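Local coordinates for protein carboxypeptidase A (Helicoverpa armigera, PDB 1JQG) that probably acts as a zinc metallocarboxypeptidase, removing residues from the C-terminal end of peptides, and is seen here as the mid-gut proenzyme of the cotton pest, at residues A[35-40]-A[358-363]; A[133-138]-A[142-147]; A[353-358]-A[365-370]. All coordinates share one frame; numbering follows the deposited sequence.

Contact 1: A[35-40]-A[358-363]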
# COMPACT_ATOMS: atom_id res chain seq x y z
N ASP A 35 20.91 -15.38 11.53
CA ASP A 35 22.01 -15.59 10.63
C ASP A 35 21.51 -15.89 9.21
O ASP A 35 22.04 -15.39 8.22
CB ASP A 35 22.91 -16.73 11.12
CG ASP A 35 24.20 -16.84 10.32
OD1 ASP A 35 25.13 -16.04 10.63
OD2 ASP A 35 24.24 -17.71 9.42
N GLN A 36 20.43 -16.65 9.11
CA GLN A 36 19.79 -16.98 7.86
C GLN A 36 18.93 -15.85 7.29
O GLN A 36 18.71 -15.71 6.06
CB GLN A 36 18.96 -18.25 8.09
CG GLN A 36 19.80 -19.45 8.46
CD GLN A 36 19.01 -20.75 8.50
OE1 GLN A 36 19.46 -21.82 8.07
NE2 GLN A 36 17.79 -20.60 9.03
N VAL A 37 18.33 -15.03 8.18
CA VAL A 37 17.55 -13.88 7.76
C VAL A 37 18.38 -12.95 6.87
O VAL A 37 17.88 -12.44 5.88
CB VAL A 37 16.99 -13.10 8.95
CG1 VAL A 37 16.21 -11.87 8.52
CG2 VAL A 37 16.05 -13.96 9.79
N LYS A 38 19.62 -12.71 7.25
CA LYS A 38 20.57 -11.90 6.53
C LYS A 38 21.03 -12.64 5.26
O LYS A 38 21.05 -12.14 4.14
CB LYS A 38 21.79 -11.60 7.41
CG LYS A 38 22.31 -10.20 7.61
CD LYS A 38 22.48 -9.42 6.31
CE LYS A 38 22.67 -7.94 6.60
NZ LYS A 38 23.71 -7.78 7.67
N LEU A 39 21.34 -13.91 5.41
CA LEU A 39 21.79 -14.78 4.35
C LEU A 39 20.83 -14.72 3.17
O LEU A 39 21.21 -14.44 2.03
CB LEU A 39 21.86 -16.23 4.83
CG LEU A 39 22.53 -17.29 3.97
CD1 LEU A 39 24.00 -16.99 3.68
CD2 LEU A 39 22.40 -18.65 4.66
N VAL A 40 19.56 -15.04 3.43
CA VAL A 40 18.53 -15.16 2.40
C VAL A 40 18.21 -13.80 1.80
O VAL A 40 18.07 -13.68 0.58
CB VAL A 40 17.25 -15.81 2.94
CG1 VAL A 40 16.15 -15.90 1.91
CG2 VAL A 40 17.57 -17.22 3.45
N VAL A 358 9.12 -5.91 13.09
CA VAL A 358 8.20 -6.89 12.49
C VAL A 358 8.69 -7.41 11.16
O VAL A 358 8.73 -8.61 10.89
CB VAL A 358 6.80 -6.28 12.33
CG1 VAL A 358 5.80 -7.20 11.65
CG2 VAL A 358 6.29 -5.88 13.73
N LEU A 359 9.04 -6.53 10.23
CA LEU A 359 9.49 -6.94 8.90
C LEU A 359 11.00 -6.90 8.79
O LEU A 359 11.67 -7.85 9.23
CB LEU A 359 8.85 -6.09 7.78
CG LEU A 359 7.31 -6.14 7.72
CD1 LEU A 359 6.76 -5.16 6.68
CD2 LEU A 359 6.89 -7.57 7.43
N TYR A 360 11.55 -5.88 8.16
CA TYR A 360 13.00 -5.77 7.95
C TYR A 360 13.38 -4.30 7.76
O TYR A 360 12.54 -3.41 7.54
CB TYR A 360 13.44 -6.56 6.71
CG TYR A 360 14.89 -7.00 6.74
CD1 TYR A 360 15.28 -8.18 7.36
CD2 TYR A 360 15.90 -6.26 6.13
CE1 TYR A 360 16.59 -8.59 7.40
CE2 TYR A 360 17.23 -6.66 6.17
CZ TYR A 360 17.57 -7.83 6.80
OH TYR A 360 18.87 -8.28 6.86
N ALA A 361 14.69 -4.03 7.83
CA ALA A 361 15.16 -2.64 7.69
C ALA A 361 14.68 -2.03 6.38
O ALA A 361 14.81 -2.61 5.33
CB ALA A 361 16.67 -2.57 7.90
N ALA A 362 14.16 -0.83 6.46
CA ALA A 362 13.64 -0.10 5.31
C ALA A 362 13.79 1.40 5.53
O ALA A 362 13.66 1.90 6.64
CB ALA A 362 12.17 -0.39 5.03
N SER A 363 14.02 2.15 4.48
CA SER A 363 14.14 3.59 4.53
C SER A 363 13.43 4.25 3.36
O SER A 363 13.07 3.56 2.41
CB SER A 363 15.61 4.02 4.52
OG SER A 363 16.22 3.47 3.34
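Tyr-360 reaches outward from the enzyme to meet Val-37 and Lys-38 on helix 34-46, and the whole contact between the two segments is made of apolar and van der Waals touches. The apolar part belongs to Val-37. Its CG1 methyl comes in at the edge of the phenol, near the ring plane, and lies 3.5 Å from CE1 of Tyr-360. That methyl stands anti to the backbone N (chi1 179°), while the tyrosine, also swung away from its own backbone N (chi1 -155°), extends to it from the loop; the two side chains slide past each other in opposite senses. Pro-57 packs on Val-37 as well.

The helix lies in the activation peptide and the tyrosine in the zinc carboxypeptidase domain, making this a piece of the propeptide-enzyme interface of a procarboxypeptidase. By sequence, Tyr-360 probably corresponds to the mobile tyrosine of pancreatic carboxypeptidase A, which closes over bound substrate; here its ring is occupied by the proregion, and it lies about 11 Å from the side chain of Glu-382, the predicted catalytic proton donor/acceptor.

The second kind of touch is made by Lys-38, whose aliphatic chain crosses the phenol end at about a right angle. CD and CE are each 3.8 Å from the Tyr-360 OH, while bends at chi2 and chi4 carry NZ past it, to 4.9 Å from that OH. Aromatic stacking adds His-41, one turn further along the helix, whose ring packs against that of Tyr-360. Nearby, Arg-59 donates to the Val-358 carbonyl.

Contact 2: A[133-138]-A[142-147]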
# COMPACT_ATOMS: atom_id res chain seq x y z
N GLU A 133 -16.94 13.78 -10.41
CA GLU A 133 -18.39 13.69 -10.38
C GLU A 133 -18.89 13.96 -8.98
O GLU A 133 -19.93 14.62 -8.71
CB GLU A 133 -18.89 12.33 -10.86
CG GLU A 133 -18.57 12.04 -12.33
CD GLU A 133 -19.19 13.08 -13.26
OE1 GLU A 133 -20.44 13.12 -13.23
OE2 GLU A 133 -18.44 13.79 -13.97
N LEU A 134 -18.09 13.56 -8.01
CA LEU A 134 -18.39 13.77 -6.60
C LEU A 134 -18.36 15.25 -6.27
O LEU A 134 -19.26 15.77 -5.57
CB LEU A 134 -17.33 12.98 -5.80
CG LEU A 134 -17.84 11.97 -4.78
CD1 LEU A 134 -18.88 11.01 -5.34
CD2 LEU A 134 -16.66 11.17 -4.23
N ALA A 135 -17.38 15.98 -6.85
CA ALA A 135 -17.31 17.42 -6.61
C ALA A 135 -18.44 18.23 -7.23
O ALA A 135 -18.68 19.36 -6.78
CB ALA A 135 -15.98 18.01 -7.07
N LYS A 136 -19.11 17.68 -8.23
CA LYS A 136 -20.32 18.27 -8.80
C LYS A 136 -21.59 18.07 -7.98
O LYS A 136 -22.42 18.95 -7.89
CB LYS A 136 -20.59 17.62 -10.17
CG LYS A 136 -19.51 17.94 -11.20
CD LYS A 136 -19.89 17.36 -12.56
CE LYS A 136 -18.64 17.23 -13.46
NZ LYS A 136 -18.97 16.45 -14.69
N GLU A 137 -21.75 16.89 -7.37
CA GLU A 137 -22.95 16.56 -6.61
C GLU A 137 -22.88 17.01 -5.16
O GLU A 137 -23.90 17.29 -4.52
CB GLU A 137 -23.20 15.04 -6.63
CG GLU A 137 -24.59 14.60 -6.20
CD GLU A 137 -24.82 13.11 -6.33
OE1 GLU A 137 -24.00 12.50 -7.07
OE2 GLU A 137 -25.75 12.50 -5.75
N PHE A 138 -21.66 17.06 -4.59
CA PHE A 138 -21.46 17.46 -3.20
C PHE A 138 -20.43 18.58 -3.04
O PHE A 138 -19.35 18.40 -2.41
CB PHE A 138 -21.01 16.20 -2.41
CG PHE A 138 -21.94 15.03 -2.58
CD1 PHE A 138 -21.54 13.99 -3.41
CD2 PHE A 138 -23.19 14.97 -2.00
CE1 PHE A 138 -22.37 12.88 -3.63
CE2 PHE A 138 -24.01 13.86 -2.21
CZ PHE A 138 -23.63 12.81 -3.03
N VAL A 142 -17.11 18.30 -0.64
CA VAL A 142 -16.12 17.67 -1.48
C VAL A 142 -15.46 18.73 -2.38
O VAL A 142 -16.13 19.52 -3.05
CB VAL A 142 -16.69 16.52 -2.35
CG1 VAL A 142 -15.65 16.00 -3.30
CG2 VAL A 142 -17.17 15.36 -1.48
N THR A 143 -14.18 18.67 -2.56
CA THR A 143 -13.35 19.52 -3.35
C THR A 143 -12.26 18.65 -3.99
O THR A 143 -11.41 18.04 -3.32
CB THR A 143 -12.65 20.62 -2.53
OG1 THR A 143 -13.57 21.53 -1.95
CG2 THR A 143 -11.72 21.43 -3.40
N VAL A 144 -12.36 18.47 -5.30
CA VAL A 144 -11.39 17.67 -6.05
C VAL A 144 -10.23 18.59 -6.42
O VAL A 144 -10.40 19.75 -6.80
CB VAL A 144 -12.02 17.00 -7.27
CG1 VAL A 144 -12.47 18.01 -8.32
CG2 VAL A 144 -11.09 15.95 -7.86
N VAL A 145 -9.00 18.11 -6.17
CA VAL A 145 -7.81 18.87 -6.53
C VAL A 145 -6.75 17.99 -7.17
O VAL A 145 -6.49 16.89 -6.72
CB VAL A 145 -7.30 19.64 -5.31
CG1 VAL A 145 -7.55 18.88 -4.00
CG2 VAL A 145 -5.82 19.99 -5.35
N GLU A 146 -6.11 18.44 -8.22
CA GLU A 146 -4.97 17.86 -8.84
C GLU A 146 -3.68 18.23 -8.12
O GLU A 146 -3.22 19.37 -8.21
CB GLU A 146 -4.81 18.36 -10.30
CG GLU A 146 -3.69 17.64 -11.05
CD GLU A 146 -3.53 18.17 -12.46
OE1 GLU A 146 -4.23 17.67 -13.36
OE2 GLU A 146 -2.69 19.07 -12.67
N GLY A 147 -3.03 17.25 -7.49
CA GLY A 147 -1.78 17.52 -6.77
C GLY A 147 -0.62 17.64 -7.76
O GLY A 147 0.44 18.11 -7.37
O HOH W 1 -16.57 21.04 -5.31
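The turn that leads helix 124-137 into edge strand 142-149 of the enzyme's mixed sheet is closed by Phe-138 and Val-142. Val-142 N donates to Phe-138 O over 2.9 Å, arriving nearly head-on to the carbonyl, with a C=O...N angle of 170°. A water gives a second bridge, donating to Ala-135 O (3.1 Å) and to Val-142 O (2.8 Å), so that a carbonyl of the last helical turn and that of Val-142 share a single partner.

The chain reverses here from helix to strand through a short connection: the short axes run at 146° to each other, 7.1 Å apart at closest, and the helix lies against the rim of the α/β fold of the M14 carboxypeptidases.

Val-142 points at the helix and straddles its end. With CG1 anti to its backbone N (chi1 174°), that methyl lies 3.9 Å from Ala-135 N, whereas CG2 packs 4.0 Å from Phe-138 CB. Two residues on, Val-144 turns the same way and its CG1 meets Ala-135 CB at 3.7 Å.

The phenyl ring of Phe-138 heads away from the strand to Val-199 and Ile-200 of helix 187-200, with CG of Glu-137 over one face. On the outer side of the helix, Lys-136 NZ forms a salt bridge of 2.8 Å with Glu-133 OE2, on the syn side but tilted out of the carboxylate plane.

Contact 3: A[353-358]-A[365-370]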
# COMPACT_ATOMS: atom_id res chain seq x y z
N GLY A 353 3.19 -3.21 15.53
CA GLY A 353 4.54 -3.00 15.92
C GLY A 353 5.39 -2.10 15.02
O GLY A 353 4.94 -1.56 14.03
N ASN A 354 6.66 -1.95 15.41
CA ASN A 354 7.66 -1.23 14.65
C ASN A 354 7.99 -1.95 13.33
O ASN A 354 8.06 -3.17 13.34
CB ASN A 354 8.89 -1.03 15.57
CG ASN A 354 10.03 -0.32 14.87
OD1 ASN A 354 9.95 0.88 14.76
ND2 ASN A 354 11.03 -1.04 14.40
N ILE A 355 8.27 -1.20 12.29
CA ILE A 355 8.57 -1.64 10.96
C ILE A 355 9.80 -2.53 10.91
O ILE A 355 9.70 -3.63 10.39
CB ILE A 355 8.81 -0.46 9.97
CG1 ILE A 355 7.52 0.36 9.83
CG2 ILE A 355 9.21 -0.99 8.59
CD1 ILE A 355 7.67 1.65 9.03
N PHE A 356 10.91 -2.07 11.51
CA PHE A 356 12.15 -2.80 11.57
C PHE A 356 11.99 -4.11 12.34
O PHE A 356 12.59 -5.09 11.94
CB PHE A 356 13.24 -1.95 12.24
CG PHE A 356 14.59 -2.59 12.35
CD1 PHE A 356 15.52 -2.49 11.35
CD2 PHE A 356 14.93 -3.30 13.51
CE1 PHE A 356 16.77 -3.10 11.47
CE2 PHE A 356 16.16 -3.92 13.65
CZ PHE A 356 17.07 -3.82 12.61
N HIS A 357 11.25 -4.08 13.45
CA HIS A 357 11.07 -5.19 14.33
C HIS A 357 10.22 -6.28 13.73
O HIS A 357 10.58 -7.45 13.88
CB HIS A 357 10.45 -4.76 15.67
CG HIS A 357 11.34 -3.90 16.52
ND1 HIS A 357 12.73 -3.95 16.42
CD2 HIS A 357 11.06 -3.00 17.49
CE1 HIS A 357 13.26 -3.10 17.28
NE2 HIS A 357 12.27 -2.51 17.93
N VAL A 358 9.12 -5.91 13.09
CA VAL A 358 8.20 -6.89 12.49
C VAL A 358 8.69 -7.41 11.16
O VAL A 358 8.73 -8.61 10.89
CB VAL A 358 6.80 -6.28 12.33
CG1 VAL A 358 5.80 -7.20 11.65
CG2 VAL A 358 6.29 -5.88 13.73
N GLY A 365 10.45 5.53 3.45
CA GLY A 365 9.04 5.22 3.48
C GLY A 365 8.21 6.47 3.69
O GLY A 365 8.59 7.46 4.30
N ALA A 366 7.00 6.44 3.14
CA ALA A 366 6.07 7.56 3.19
C ALA A 366 5.62 7.86 4.61
O ALA A 366 5.70 8.99 5.08
CB ALA A 366 4.86 7.20 2.33
N SER A 367 5.18 6.86 5.36
CA SER A 367 4.73 7.06 6.74
C SER A 367 5.82 7.60 7.66
O SER A 367 5.52 8.39 8.56
CB SER A 367 4.09 5.80 7.32
OG SER A 367 4.95 4.68 7.43
N ASP A 368 7.08 7.19 7.44
CA ASP A 368 8.19 7.70 8.22
C ASP A 368 8.44 9.20 8.00
O ASP A 368 8.74 9.93 8.95
CB ASP A 368 9.47 6.92 7.92
CG ASP A 368 9.53 5.60 8.66
OD1 ASP A 368 10.45 4.80 8.42
OD2 ASP A 368 8.67 5.26 9.47
N TYR A 369 8.33 9.64 6.75
CA TYR A 369 8.55 11.01 6.39
C TYR A 369 7.44 11.92 6.96
O TYR A 369 7.78 12.94 7.56
CB TYR A 369 8.70 11.22 4.88
CG TYR A 369 8.75 12.69 4.47
CD1 TYR A 369 9.96 13.39 4.47
CD2 TYR A 369 7.63 13.40 4.09
CE1 TYR A 369 10.05 14.72 4.11
CE2 TYR A 369 7.66 14.73 3.72
CZ TYR A 369 8.89 15.38 3.74
OH TYR A 369 8.92 16.69 3.37
N ALA A 370 6.22 11.49 6.82
CA ALA A 370 5.05 12.18 7.33
C ALA A 370 5.11 12.39 8.84
O ALA A 370 4.76 13.47 9.30
CB ALA A 370 3.80 11.32 7.07
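Ile-355 and Asp-368 approach from opposite directions, and the contact is little more than one methyl against one carboxylate oxygen. CD1 of Ile-355 lies 3.8 Å from OD2 of Asp-368, with OD1 slightly farther off at 4.2 Å from the same methyl; Ser-367 OG is a looser neighbour, 4.4 Å from that CD1. The isoleucine reaches this far because its outer arm is extended, CD1 lying anti to CA (chi2 172°).

What holds the carboxylate lies outside the two segments: the backbone N of Gly-317 donates to OD1 of Asp-368, while OD2 is the oxygen nearer the methyl. Ile-355 in turn packs on Leu-313 and is bonded through its backbone to Tyr-314, both of strand 311-314.

The two helices flank the loop that carries the mobile tyrosine in carboxypeptidase A, and by sequence Ser-367 probably occupies the position at the floor of the S1' specificity pocket in pancreatic relatives. Its side chain lies about 7 Å from that of the zinc ligand His-306.

Farther out, Asn-354 stands at the N-cap position of helix 355-358, and its carbonyl O accepts the first helical bond, from Val-358 N (2.9 Å). Gly-365 holds the N-cap position of helix 366-373, and Asn-254 OD1, from outside, accepts the N-H of Ala-366.

Contacts 1 and 3 are neighbours, with centres 14 Å apart. They share Val-358 and cross along the chain, because the loop after helix 355-358 belongs to contact 1 while both its flanking helices belong to contact 3. They also touch directly, Ala-361 CB lying 3.6 Å from Phe-356 CE1. Both lie near the active site: the bound zinc is about 10 Å from the side chain of Ser-367 and about 13 Å from that of Tyr-360. Contact 2 lies away from this site, its centre 42 Å from that of contact 1 and 31 Å from that of contact 3, yet strands 142-149 and 351-354 form the two outermost edges of one sheet.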